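PDB 2OR0: hydroxylase from Rhodococcus sp., which is a putative flavin-dependent hydroxylase of the acyl-CoA dehydrogenase family, probably using reduced flavin and molecular oxygen to insert one oxygen atom into a substrate. Local coordinates for residues 74-77 with 78-82; 99-102 with 103-107. One frame throughout, in Å; residues are numbered along the deposited sequence.

Interaction 1 opens helix 78-91; interaction 2 is the junction between helix 93-102, the next helix in the chain, and helix 105-109. Their centres lie about 11 Å apart, and they touch through Phe81, which leaves interaction 1 to pack on interaction 2. Phe81 CZ lies 3.7 Å from Val104 CG2 and 4.1 Å from Gly100 O. Interaction 1 is partly buried, whereas interaction 2 is wholly buried and lies closer to the centre of the chain. Helix 250-277 packs on both contacts, through Leu256 on Pro78, Phe81 and Ala82 and through Ile258 on Ile101.

Interaction 1. Residues 74-77 with 78-82; sequences YEVH and PREFA
His77 turns its ring back over the first turn of helix 78-91 and caps it. Its ND1 accepts the backbone N-H of Arg79 at 3.0 Å, with a fairly straight N-H...N angle of 160° and the donor tilted somewhat from the ring plane. The torsion that makes this possible puts CG anti to the backbone N (chi1 -174°), beside the carbonyl carbon and hence next to the peptide that leads into the helix. Pro78 crosses the imidazole at about a right angle: its CD sits over one ring face, 3.6 Å from the centroid and displaced toward the rim, a CH-pi contact. Tyr320 of helix 292-324 also meets this ring.

Val76 and Glu80 likewise cross at about a right angle. The glutamate chain runs out extended past the valine, and its OE1 comes within 3.5 Å of Val76 CG1. That same oxygen receives a hydrogen bond from a water at 2.6 Å, and the water in turn accepts from His77 N at 3.0 Å, which links the carboxylate to the backbone just before the helix. The other methyl, Val76 CG2, reaches toward the helix backbone and lies 4.1 Å from Phe81 CB.

Arg79 CB lies close to His77 ND1, tilted from the ring plane; the chain then bends away, to salt bridges with Glu83 and Asp317. The backbone closes the turn: Phe81 N donates to His77 O at 3.3 Å.

This is an N-cap made by a histidine. Because ND1 acts as an acceptor, it should be unprotonated here, and the ring is then probably the neutral form with its proton on NE2; the capping bond would then oppose protonation of ND1.

Interaction 2. Residues 99-102 with 103-107; sequences TGIV and GVHPW
Ile101 and His105 pack side chain to side chain, lying side by side and pointing the same way, with Ile101 CG2 3.9 Å from His105 CE1. More distinctive is a carbonyl-over-ring contact. The carbonyl oxygen of Ile101 stands over the centre of the imidazole, 3.3 Å above its plane. CG of His105 is anti to the residue's own carbonyl carbon, beside its backbone N (chi1 -59°), which brings the ring back over the preceding helix end, while its ND1 is hydrogen-bonded to Met129 O.

Among the backbone bonds, the last helical one is weak: Gly103 N reaches Thr99 O at an angle of 125°. The chain then tightens to i to i+3 spacing. Val104 N donates to Ile101 O at 3.2 Å, and His105 N donates to Val102 O at the same distance, closing a type I turn from Val102 to His105.

Contacts of carbon atoms with backbone oxygens fill in around the turn. From the side chains, Val104 CG2 lies 3.4 Å from Gly100 O, and Pro106 CD comes to 3.2 Å from Val102 O. In the backbone, Gly103 CA makes a C-H...O contact with Thr99 O at 3.0 Å.

The contact thus joins helix 93-102 to helix 105-109 through a tight, buried junction. The oxygen of Ile101 serves both a backbone N-H and the imidazole face. As ND1 faces the Met129 carbonyl, it is probably the protonated nitrogen, so that a neutral ring could satisfy this bond.

Interaction 1. Residues 74-77 with 78-82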
loop_
_atom_site.group_PDB
_atom_site.type_symbol
_atom_site.label_atom_id
_atom_site.label_comp_id
_atom_site.label_asym_id
_atom_site.label_seq_id
_atom_site.Cartn_x
_atom_site.Cartn_y
_atom_site.Cartn_z
ATOM N N TYR A 74 8.028 15.720 1.326
ATOM C CA TYR A 74 9.381 15.466 1.829
ATOM C C TYR A 74 10.286 14.758 0.861
ATOM O O TYR A 74 11.474 14.664 1.121
ATOM C CB TYR A 74 9.352 14.678 3.139
ATOM C CG TYR A 74 8.481 15.296 4.171
ATOM C CD1 TYR A 74 8.769 16.554 4.694
ATOM C CD2 TYR A 74 7.353 14.635 4.624
ATOM C CE1 TYR A 74 7.941 17.130 5.651
ATOM C CE2 TYR A 74 6.526 15.201 5.573
ATOM C CZ TYR A 74 6.818 16.437 6.073
ATOM O OH TYR A 74 5.982 16.977 7.017
ATOM N N GLU A 75 9.743 14.268 -0.254
ATOM C CA GLU A 75 10.502 13.448 -1.213
ATOM C C GLU A 75 11.511 12.477 -0.596
ATOM O O GLU A 75 12.642 12.344 -1.093
ATOM C CB GLU A 75 11.195 14.320 -2.272
ATOM C CG GLU A 75 10.258 15.339 -2.908
ATOM C CD GLU A 75 10.972 16.355 -3.805
ATOM O OE1 GLU A 75 12.151 16.132 -4.175
ATOM O OE2 GLU A 75 10.321 17.373 -4.141
ATOM N N VAL A 76 11.092 11.754 0.450
ATOM C CA VAL A 76 11.993 10.801 1.120
ATOM C C VAL A 76 12.501 9.685 0.196
ATOM O O VAL A 76 11.904 9.400 -0.846
ATOM C CB VAL A 76 11.402 10.254 2.471
ATOM C CG1 VAL A 76 10.965 11.410 3.350
ATOM C CG2 VAL A 76 10.240 9.286 2.241
ATOM N N HIS A 77 13.633 9.084 0.575
ATOM C CA HIS A 77 14.171 7.896 -0.074
ATOM C C HIS A 77 13.126 6.785 0.137
ATOM O O HIS A 77 12.533 6.711 1.204
ATOM C CB HIS A 77 15.496 7.507 0.615
ATOM C CG HIS A 77 16.229 6.389 -0.051
ATOM N ND1 HIS A 77 15.952 5.059 0.195
ATOM C CD2 HIS A 77 17.227 6.402 -0.963
ATOM C CE1 HIS A 77 16.746 4.305 -0.543
ATOM N NE2 HIS A 77 17.528 5.095 -1.258
ATOM N N PRO A 78 12.908 5.917 -0.868
ATOM C CA PRO A 78 11.962 4.785 -0.728
ATOM C C PRO A 78 12.130 3.971 0.573
ATOM O O PRO A 78 11.133 3.480 1.124
ATOM C CB PRO A 78 12.301 3.907 -1.937
ATOM C CG PRO A 78 12.789 4.854 -2.953
ATOM C CD PRO A 78 13.534 5.935 -2.199
ATOM N N ARG A 79 13.371 3.807 1.047
ATOM C CA ARG A 79 13.615 3.060 2.285
ATOM C C ARG A 79 12.896 3.718 3.430
ATOM O O ARG A 79 12.250 3.034 4.218
ATOM C CB ARG A 79 15.110 2.921 2.612
ATOM C CG ARG A 79 15.407 2.553 4.080
ATOM C CD ARG A 79 16.914 2.319 4.333
ATOM N NE ARG A 79 17.413 1.088 3.708
ATOM C CZ ARG A 79 17.346 -0.125 4.261
ATOM N NH1 ARG A 79 17.846 -1.174 3.625
ATOM N NH2 ARG A 79 16.774 -0.296 5.450
ATOM N N GLU A 80 13.009 5.043 3.537
ATOM C CA GLU A 80 12.323 5.771 4.603
ATOM C C GLU A 80 10.794 5.647 4.520
ATOM O O GLU A 80 10.111 5.529 5.551
ATOM C CB GLU A 80 12.694 7.267 4.610
ATOM C CG GLU A 80 11.979 7.988 5.768
ATOM C CD GLU A 80 12.476 9.406 6.025
ATOM O OE1 GLU A 80 13.427 9.855 5.352
ATOM O OE2 GLU A 80 11.909 10.057 6.913
ATOM N N PHE A 81 10.256 5.731 3.313
ATOM C CA PHE A 81 8.824 5.523 3.132
ATOM C C PHE A 81 8.449 4.115 3.664
ATOM O O PHE A 81 7.568 3.980 4.497
ATOM C CB PHE A 81 8.448 5.631 1.645
ATOM C CG PHE A 81 6.987 5.258 1.347
ATOM C CD1 PHE A 81 5.950 6.055 1.807
ATOM C CD2 PHE A 81 6.679 4.125 0.611
ATOM C CE1 PHE A 81 4.626 5.738 1.534
ATOM C CE2 PHE A 81 5.353 3.805 0.305
ATOM C CZ PHE A 81 4.325 4.614 0.772
ATOM N N ALA A 82 9.145 3.089 3.190
ATOM C CA ALA A 82 8.825 1.719 3.549
ATOM C C ALA A 82 8.876 1.525 5.066
ATOM O O ALA A 82 7.945 0.977 5.652
ATOM C CB ALA A 82 9.743 0.756 2.837
HETATM O O HOH W 1 14.867 9.947 3.170
#

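Interaction 2. Residues 99-102 with 103-107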
loop_
_atom_site.group_PDB
_atom_site.type_symbol
_atom_site.label_atom_id
_atom_site.label_comp_id
_atom_site.label_asym_id
_atom_site.label_seq_id
_atom_site.Cartn_x
_atom_site.Cartn_y
_atom_site.Cartn_z
ATOM N N THR A 99 -1.759 4.526 5.012
ATOM C CA THR A 99 -0.486 5.246 4.752
ATOM C C THR A 99 0.256 4.713 3.541
ATOM O O THR A 99 0.710 5.489 2.699
ATOM C CB THR A 99 0.438 5.208 5.966
ATOM O OG1 THR A 99 -0.266 5.695 7.105
ATOM C CG2 THR A 99 1.657 6.084 5.732
ATOM N N GLY A 100 0.367 3.391 3.442
ATOM C CA GLY A 100 0.969 2.760 2.284
ATOM C C GLY A 100 0.249 2.847 0.950
ATOM O O GLY A 100 0.878 2.646 -0.083
ATOM N N ILE A 101 -1.062 3.114 0.962
ATOM C CA ILE A 101 -1.875 3.220 -0.261
ATOM C C ILE A 101 -2.077 4.687 -0.632
ATOM O O ILE A 101 -1.719 5.109 -1.719
ATOM C CB ILE A 101 -3.309 2.567 -0.076
ATOM C CG1 ILE A 101 -3.214 1.077 0.230
ATOM C CG2 ILE A 101 -4.198 2.799 -1.307
ATOM C CD1 ILE A 101 -3.475 0.152 -0.973
ATOM N N VAL A 102 -2.696 5.438 0.267
ATOM C CA VAL A 102 -2.962 6.853 0.062
ATOM C C VAL A 102 -1.604 7.584 -0.091
ATOM O O VAL A 102 -1.478 8.481 -0.924
ATOM C CB VAL A 102 -3.823 7.442 1.201
ATOM C CG1 VAL A 102 -4.084 8.928 1.008
ATOM C CG2 VAL A 102 -5.176 6.721 1.292
ATOM N N GLY A 103 -0.586 7.118 0.657
ATOM C CA GLY A 103 0.778 7.638 0.574
ATOM C C GLY A 103 1.529 7.477 -0.730
ATOM O O GLY A 103 2.510 8.186 -0.969
ATOM N N VAL A 104 1.103 6.546 -1.574
ATOM C CA VAL A 104 1.733 6.361 -2.864
ATOM C C VAL A 104 1.166 7.291 -3.961
ATOM O O VAL A 104 1.826 7.558 -4.986
ATOM C CB VAL A 104 1.660 4.865 -3.281
ATOM C CG1 VAL A 104 1.840 4.686 -4.773
ATOM C CG2 VAL A 104 2.753 4.093 -2.546
ATOM N N HIS A 105 -0.064 7.760 -3.759
ATOM C CA HIS A 105 -0.731 8.585 -4.773
ATOM C C HIS A 105 0.023 9.902 -5.102
ATOM O O HIS A 105 0.100 10.250 -6.285
ATOM C CB HIS A 105 -2.206 8.813 -4.422
ATOM C CG HIS A 105 -2.992 7.538 -4.286
ATOM N ND1 HIS A 105 -3.925 7.340 -3.296
ATOM C CD2 HIS A 105 -2.947 6.382 -4.990
ATOM C CE1 HIS A 105 -4.438 6.127 -3.406
ATOM N NE2 HIS A 105 -3.856 5.523 -4.424
ATOM N N PRO A 106 0.591 10.600 -4.078
ATOM C CA PRO A 106 1.405 11.793 -4.337
ATOM C C PRO A 106 2.623 11.481 -5.185
ATOM O O PRO A 106 3.091 12.339 -5.934
ATOM C CB PRO A 106 1.858 12.222 -2.942
ATOM C CG PRO A 106 0.797 11.712 -2.033
ATOM C CD PRO A 106 0.488 10.361 -2.622
ATOM N N TRP A 107 3.134 10.256 -5.083
ATOM C CA TRP A 107 4.282 9.872 -5.873
ATOM C C TRP A 107 3.933 9.881 -7.372
ATOM O O TRP A 107 4.679 10.433 -8.194
ATOM C CB TRP A 107 4.853 8.522 -5.398
ATOM C CG TRP A 107 6.037 8.107 -6.191
ATOM C CD1 TRP A 107 7.355 8.458 -5.970
ATOM C CD2 TRP A 107 6.034 7.255 -7.341
ATOM N NE1 TRP A 107 8.148 7.881 -6.932
ATOM C CE2 TRP A 107 7.367 7.150 -7.787
ATOM C CE3 TRP A 107 5.021 6.575 -8.048
ATOM C CZ2 TRP A 107 7.723 6.389 -8.906
ATOM C CZ3 TRP A 107 5.372 5.823 -9.149
ATOM C CH2 TRP A 107 6.711 5.724 -9.568
#